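Local coordinates for 433aa long hypothetical phosphoribosylglycinamide formyl transferase (Pyrococcus horikoshii, PDB 2DWC), which is a putative PurT-like enzyme of the ATP-grasp family, which holds adenosine-5'-diphosphate in its nucleotide pocket and is seen as a two-chain assembly, at residues V216-P230 with G323-F337. Residues are numbered along the deposited sequence; the frame is centred on the assembly and turned at random.
Sequences VRHFDENGEIVTTFP and GLPIPGEWVDGYRLF
I326 lies over one face of the H218 ring. Its CB sits 3.9 Å from the ring centroid, nearly on the ring normal, in a CH-pi contact. V226 CG2 packs on the opposite face, nearer the rim, so the imidazole is sandwiched. Two bonds fix its rotation. H218 ND1 donates to F219 O at 2.9 Å, and H218 NE2 shares a nearly straight 2.7 Å bond with T228 OG1.

R335 reaches the same place from strand 334-337. CG is anti to the backbone N (chi1 -159°), and the chain runs extended to NE, with V226 CG2 over one face of the guanidinium. R335 NH1 and NH2 grip I326 O end-on, at 2.8 Å and 2.9 Å, from opposite faces of the carbonyl plane. R335 NH1 also donates to T228 OG1 at 2.8 Å, tilted from the guanidinium plane. The threonine hydroxyl thus ties the histidine to the arginine. Next to H218, I326 CD1 meets V216 CG2 tip to tip.

Beyond this group strands 225-230 and 334-337 pair briefly through backbone, their directions 50° apart, centred on F229 and L336. F229 N donates to R335 O, and F337 N to F229 O. The edge of Y334 turns toward the face of F229, planes at 83°, in a T-shaped pair. One water joins F219 N to L324 O, and another joins F219 O to I326 N. Helix 313-322 backs V216, H218 and I326, and helix 253-270 lies against Y334 and L336.

The arrangement is a parallel strand pair: strand 334-337, from a beta hairpin with a type I' turn, joins strand 225-238 of an antiparallel hairpin within the mixed sheet of this ATP-grasp protein.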
loop_
_atom_site.group_PDB
_atom_site.type_symbol
_atom_site.label_atom_id
_atom_site.label_comp_id
_atom_site.label_asym_id
_atom_site.label_seq_id
_atom_site.Cartn_x
_atom_site.Cartn_y
_atom_site.Cartn_z
ATOM N N VAL B 216 17.045 -1.904 -11.019
ATOM C CA VAL B 216 16.381 -3.206 -10.872
ATOM C C VAL B 216 16.578 -4.079 -12.093
ATOM O O VAL B 216 16.311 -3.657 -13.227
ATOM C CB VAL B 216 14.838 -3.024 -10.541
ATOM C CG1 VAL B 216 14.103 -2.205 -11.622
ATOM C CG2 VAL B 216 14.146 -4.395 -10.420
ATOM N N ARG B 217 17.076 -5.308 -11.855
ATOM C CA ARG B 217 17.283 -6.306 -12.906
ATOM C C ARG B 217 16.027 -7.152 -12.969
ATOM O O ARG B 217 15.589 -7.688 -11.968
ATOM C CB ARG B 217 18.489 -7.186 -12.572
ATOM C CG ARG B 217 19.845 -6.459 -12.887
ATOM C CD ARG B 217 21.081 -7.239 -12.449
ATOM N NE ARG B 217 21.040 -8.572 -13.045
ATOM C CZ ARG B 217 21.536 -8.876 -14.239
ATOM N NH1 ARG B 217 22.129 -7.936 -14.982
ATOM N NH2 ARG B 217 21.458 -10.115 -14.675
ATOM N N HIS B 218 15.459 -7.328 -14.151
ATOM C CA HIS B 218 14.199 -8.086 -14.243
ATOM C C HIS B 218 14.037 -8.538 -15.694
ATOM O O HIS B 218 14.786 -8.096 -16.564
ATOM C CB HIS B 218 13.029 -7.139 -13.871
ATOM C CG HIS B 218 12.910 -5.955 -14.798
ATOM N ND1 HIS B 218 12.082 -5.942 -15.902
ATOM C CD2 HIS B 218 13.508 -4.740 -14.766
ATOM C CE1 HIS B 218 12.163 -4.762 -16.500
ATOM N NE2 HIS B 218 13.021 -4.015 -15.829
ATOM N N PHE B 219 13.066 -9.420 -15.933
ATOM C CA PHE B 219 12.794 -9.901 -17.290
ATOM C C PHE B 219 11.992 -8.878 -18.064
ATOM O O PHE B 219 11.124 -8.180 -17.508
ATOM C CB PHE B 219 11.948 -11.180 -17.267
ATOM C CG PHE B 219 12.714 -12.411 -16.838
ATOM C CD1 PHE B 219 13.812 -12.871 -17.585
ATOM C CD2 PHE B 219 12.384 -13.070 -15.647
ATOM C CE1 PHE B 219 14.575 -13.959 -17.150
ATOM C CE2 PHE B 219 13.146 -14.161 -15.199
ATOM C CZ PHE B 219 14.254 -14.606 -15.964
ATOM N N ASP B 220 12.297 -8.771 -19.351
ATOM C CA ASP B 220 11.513 -7.914 -20.227
ATOM C C ASP B 220 10.481 -8.817 -20.865
ATOM O O ASP B 220 10.454 -10.039 -20.645
ATOM C CB ASP B 220 12.388 -7.209 -21.298
ATOM C CG ASP B 220 13.085 -8.179 -22.276
ATOM O OD1 ASP B 220 12.681 -9.358 -22.429
ATOM O OD2 ASP B 220 14.051 -7.728 -22.935
ATOM N N GLU B 221 9.601 -8.228 -21.673
ATOM C CA GLU B 221 8.544 -9.003 -22.279
ATOM C C GLU B 221 9.017 -10.143 -23.166
ATOM O O GLU B 221 8.282 -11.107 -23.383
ATOM C CB GLU B 221 7.612 -8.056 -23.061
ATOM C CG GLU B 221 6.191 -8.506 -23.104
ATOM C CD GLU B 221 5.263 -7.479 -23.760
ATOM O OE1 GLU B 221 5.669 -6.305 -23.923
ATOM O OE2 GLU B 221 4.122 -7.854 -24.103
ATOM N N ASN B 222 10.240 -10.039 -23.681
ATOM C CA ASN B 222 10.798 -11.086 -24.533
ATOM C C ASN B 222 11.455 -12.208 -23.757
ATOM O O ASN B 222 11.935 -13.169 -24.344
ATOM C CB ASN B 222 11.835 -10.517 -25.503
ATOM C CG ASN B 222 11.273 -9.422 -26.358
ATOM O OD1 ASN B 222 10.182 -9.564 -26.926
ATOM N ND2 ASN B 222 12.008 -8.313 -26.466
ATOM N N GLY B 223 11.505 -12.095 -22.440
ATOM C CA GLY B 223 12.119 -13.173 -21.692
ATOM C C GLY B 223 13.588 -12.975 -21.395
ATOM O O GLY B 223 14.206 -13.862 -20.846
ATOM N N GLU B 224 14.161 -11.840 -21.783
ATOM C CA GLU B 224 15.575 -11.587 -21.471
ATOM C C GLU B 224 15.677 -10.657 -20.285
ATOM O O GLU B 224 14.754 -9.928 -19.983
ATOM C CB GLU B 224 16.276 -10.948 -22.654
ATOM C CG GLU B 224 16.216 -11.873 -23.826
ATOM C CD GLU B 224 16.825 -11.280 -25.058
ATOM O OE1 GLU B 224 16.859 -10.026 -25.172
ATOM O OE2 GLU B 224 17.255 -12.088 -25.910
ATOM N N ILE B 225 16.826 -10.657 -19.641
ATOM C CA ILE B 225 16.992 -9.781 -18.500
ATOM C C ILE B 225 17.437 -8.379 -18.899
ATOM O O ILE B 225 18.347 -8.209 -19.733
ATOM C CB ILE B 225 17.988 -10.391 -17.520
ATOM C CG1 ILE B 225 17.449 -11.748 -17.067
ATOM C CG2 ILE B 225 18.242 -9.422 -16.337
ATOM C CD1 ILE B 225 18.455 -12.504 -16.234
ATOM N N VAL B 226 16.748 -7.375 -18.358
ATOM C CA VAL B 226 17.130 -5.975 -18.587
ATOM C C VAL B 226 17.286 -5.263 -17.244
ATOM O O VAL B 226 16.922 -5.814 -16.191
ATOM C CB VAL B 226 16.066 -5.210 -19.438
ATOM C CG1 VAL B 226 15.964 -5.831 -20.799
ATOM C CG2 VAL B 226 14.708 -5.256 -18.767
ATOM N N THR B 227 17.839 -4.048 -17.261
ATOM C CA THR B 227 18.015 -3.303 -16.021
ATOM C C THR B 227 17.316 -1.947 -16.206
ATOM O O THR B 227 17.533 -1.255 -17.216
ATOM C CB THR B 227 19.520 -3.092 -15.741
ATOM O OG1 THR B 227 20.198 -4.353 -15.843
ATOM C CG2 THR B 227 19.730 -2.469 -14.337
ATOM N N THR B 228 16.504 -1.562 -15.225
ATOM C CA THR B 228 15.717 -0.332 -15.291
ATOM C C THR B 228 16.124 0.587 -14.178
ATOM O O THR B 228 16.412 0.161 -13.052
ATOM C CB THR B 228 14.203 -0.692 -15.253
ATOM O OG1 THR B 228 13.942 -1.492 -16.383
ATOM C CG2 THR B 228 13.300 0.549 -15.292
ATOM N N PHE B 229 16.164 1.883 -14.506
ATOM C CA PHE B 229 16.666 2.873 -13.584
ATOM C C PHE B 229 15.748 3.957 -13.099
ATOM O O PHE B 229 15.338 4.845 -13.894
ATOM C CB PHE B 229 17.879 3.576 -14.222
ATOM C CG PHE B 229 19.019 2.635 -14.531
ATOM C CD1 PHE B 229 19.045 1.924 -15.736
ATOM C CD2 PHE B 229 19.999 2.411 -13.588
ATOM C CE1 PHE B 229 20.050 0.995 -15.985
ATOM C CE2 PHE B 229 21.017 1.480 -13.816
ATOM C CZ PHE B 229 21.039 0.770 -15.021
ATOM N N PRO B 230 15.398 3.924 -11.796
ATOM C CA PRO B 230 14.535 4.976 -11.234
ATOM C C PRO B 230 15.390 6.253 -11.127
ATOM O O PRO B 230 16.635 6.213 -11.252
ATOM C CB PRO B 230 14.211 4.479 -9.806
ATOM C CG PRO B 230 14.313 2.970 -9.926
ATOM C CD PRO B 230 15.528 2.771 -10.880
ATOM N N GLY B 323 9.776 -12.991 -11.355
ATOM C CA GLY B 323 9.950 -13.129 -12.816
ATOM C C GLY B 323 8.912 -12.330 -13.608
ATOM O O GLY B 323 8.753 -12.535 -14.805
ATOM N N LEU B 324 8.232 -11.375 -12.973
ATOM C CA LEU B 324 7.214 -10.577 -13.674
ATOM C C LEU B 324 7.903 -9.390 -14.362
ATOM O O LEU B 324 9.004 -8.959 -13.989
ATOM C CB LEU B 324 6.170 -10.052 -12.664
ATOM C CG LEU B 324 5.378 -11.204 -12.029
ATOM C CD1 LEU B 324 4.573 -10.659 -10.799
ATOM C CD2 LEU B 324 4.421 -11.838 -13.012
ATOM N N PRO B 325 7.227 -8.808 -15.358
ATOM C CA PRO B 325 7.797 -7.663 -16.058
ATOM C C PRO B 325 7.596 -6.362 -15.264
ATOM O O PRO B 325 6.788 -6.283 -14.311
ATOM C CB PRO B 325 7.018 -7.642 -17.384
ATOM C CG PRO B 325 5.716 -8.232 -17.033
ATOM C CD PRO B 325 6.033 -9.333 -16.043
ATOM N N ILE B 326 8.356 -5.350 -15.655
ATOM C CA ILE B 326 8.237 -4.020 -15.057
ATOM C C ILE B 326 8.304 -3.031 -16.235
ATOM O O ILE B 326 9.316 -2.984 -16.971
ATOM C CB ILE B 326 9.419 -3.702 -14.130
ATOM C CG1 ILE B 326 9.383 -4.650 -12.902
ATOM C CG2 ILE B 326 9.368 -2.198 -13.745
ATOM C CD1 ILE B 326 10.688 -4.600 -12.012
ATOM N N PRO B 327 7.232 -2.268 -16.454
ATOM C CA PRO B 327 7.232 -1.288 -17.561
ATOM C C PRO B 327 8.297 -0.208 -17.373
ATOM O O PRO B 327 8.566 0.260 -16.251
ATOM C CB PRO B 327 5.829 -0.672 -17.493
ATOM C CG PRO B 327 5.020 -1.677 -16.759
ATOM C CD PRO B 327 5.943 -2.254 -15.735
ATOM N N GLY B 328 8.894 0.230 -18.477
ATOM C CA GLY B 328 9.893 1.280 -18.371
ATOM C C GLY B 328 9.815 2.225 -19.572
ATOM O O GLY B 328 8.989 2.040 -20.469
ATOM N N GLU B 329 10.668 3.239 -19.592
ATOM C CA GLU B 329 10.678 4.188 -20.704
ATOM C C GLU B 329 12.118 4.324 -21.231
ATOM O O GLU B 329 13.004 4.710 -20.503
ATOM C CB GLU B 329 10.169 5.545 -20.213
ATOM C CG GLU B 329 9.915 6.564 -21.296
ATOM C CD GLU B 329 9.644 7.951 -20.736
ATOM O OE1 GLU B 329 9.237 8.837 -21.529
ATOM O OE2 GLU B 329 9.845 8.157 -19.511
ATOM N N TRP B 330 12.350 4.020 -22.498
ATOM C CA TRP B 330 13.707 4.165 -23.018
ATOM C C TRP B 330 14.063 5.627 -23.275
ATOM O O TRP B 330 13.278 6.378 -23.847
ATOM C CB TRP B 330 13.878 3.359 -24.300
ATOM C CG TRP B 330 13.975 1.911 -24.050
ATOM C CD1 TRP B 330 12.950 0.998 -24.041
ATOM C CD2 TRP B 330 15.163 1.188 -23.736
ATOM N NE1 TRP B 330 13.437 -0.247 -23.744
ATOM C CE2 TRP B 330 14.792 -0.164 -23.553
ATOM C CE3 TRP B 330 16.510 1.552 -23.584
ATOM C CZ2 TRP B 330 15.721 -1.164 -23.234
ATOM C CZ3 TRP B 330 17.436 0.560 -23.265
ATOM C CH2 TRP B 330 17.034 -0.786 -23.095
ATOM N N VAL B 331 15.240 6.032 -22.817
ATOM C CA VAL B 331 15.721 7.399 -22.999
ATOM C C VAL B 331 17.241 7.389 -23.154
ATOM O O VAL B 331 17.967 6.938 -22.260
ATOM C CB VAL B 331 15.396 8.303 -21.801
ATOM C CG1 VAL B 331 15.937 9.699 -22.053
ATOM C CG2 VAL B 331 13.901 8.354 -21.547
ATOM N N ASP B 332 17.725 7.860 -24.299
ATOM C CA ASP B 332 19.162 7.932 -24.540
ATOM C C ASP B 332 19.891 6.629 -24.243
ATOM O O ASP B 332 20.998 6.641 -23.691
ATOM C CB ASP B 332 19.811 9.039 -23.692
ATOM C CG ASP B 332 19.126 10.397 -23.845
ATOM O OD1 ASP B 332 18.513 10.648 -24.905
ATOM O OD2 ASP B 332 19.213 11.226 -22.906
ATOM N N GLY B 333 19.279 5.507 -24.600
ATOM C CA GLY B 333 19.919 4.227 -24.371
ATOM C C GLY B 333 19.740 3.632 -22.980
ATOM O O GLY B 333 20.284 2.561 -22.700
ATOM N N TYR B 334 19.030 4.332 -22.098
ATOM C CA TYR B 334 18.776 3.809 -20.754
ATOM C C TYR B 334 17.279 3.555 -20.575
ATOM O O TYR B 334 16.438 4.370 -20.994
ATOM C CB TYR B 334 19.266 4.791 -19.672
ATOM C CG TYR B 334 20.771 4.791 -19.448
ATOM C CD1 TYR B 334 21.555 5.880 -19.858
ATOM C CD2 TYR B 334 21.425 3.669 -18.887
ATOM C CE1 TYR B 334 22.950 5.856 -19.740
ATOM C CE2 TYR B 334 22.826 3.640 -18.756
ATOM C CZ TYR B 334 23.580 4.732 -19.193
ATOM O OH TYR B 334 24.960 4.692 -19.121
ATOM N N ARG B 335 16.944 2.408 -19.983
ATOM C CA ARG B 335 15.558 2.060 -19.714
ATOM C C ARG B 335 15.310 2.679 -18.323
ATOM O O ARG B 335 15.886 2.246 -17.318
ATOM C CB ARG B 335 15.379 0.534 -19.671
ATOM C CG ARG B 335 13.938 0.061 -19.902
ATOM C CD ARG B 335 13.838 -1.471 -19.791
ATOM N NE ARG B 335 12.520 -2.069 -20.099
ATOM C CZ ARG B 335 11.498 -2.187 -19.243
ATOM N NH1 ARG B 335 11.610 -1.727 -17.977
ATOM N NH2 ARG B 335 10.376 -2.809 -19.641
ATOM N N LEU B 336 14.505 3.747 -18.294
ATOM C CA LEU B 336 14.237 4.449 -17.057
ATOM C C LEU B 336 12.884 4.096 -16.475
ATOM O O LEU B 336 11.995 3.610 -17.165
ATOM C CB LEU B 336 14.298 5.991 -17.283
ATOM C CG LEU B 336 15.609 6.532 -17.896
ATOM C CD1 LEU B 336 15.568 8.057 -17.865
ATOM C CD2 LEU B 336 16.818 6.035 -17.121
ATOM N N PHE B 337 12.739 4.346 -15.177
ATOM C CA PHE B 337 11.454 4.120 -14.511
ATOM C C PHE B 337 10.971 5.533 -14.114
ATOM O O PHE B 337 11.533 6.177 -13.244
ATOM C CB PHE B 337 11.612 3.252 -13.264
ATOM C CG PHE B 337 10.282 2.808 -12.720
ATOM C CD1 PHE B 337 9.609 1.769 -13.334
ATOM C CD2 PHE B 337 9.637 3.551 -11.728
ATOM C CE1 PHE B 337 8.296 1.467 -12.999
ATOM C CE2 PHE B 337 8.325 3.262 -11.376
ATOM C CZ PHE B 337 7.649 2.228 -12.008
HETATM O O HOH W 1 11.415 -10.268 -13.604
HETATM O O HOH W 2 9.610 -5.845 -18.113
HETATM O O HOH W 3 19.004 0.005 -19.048
#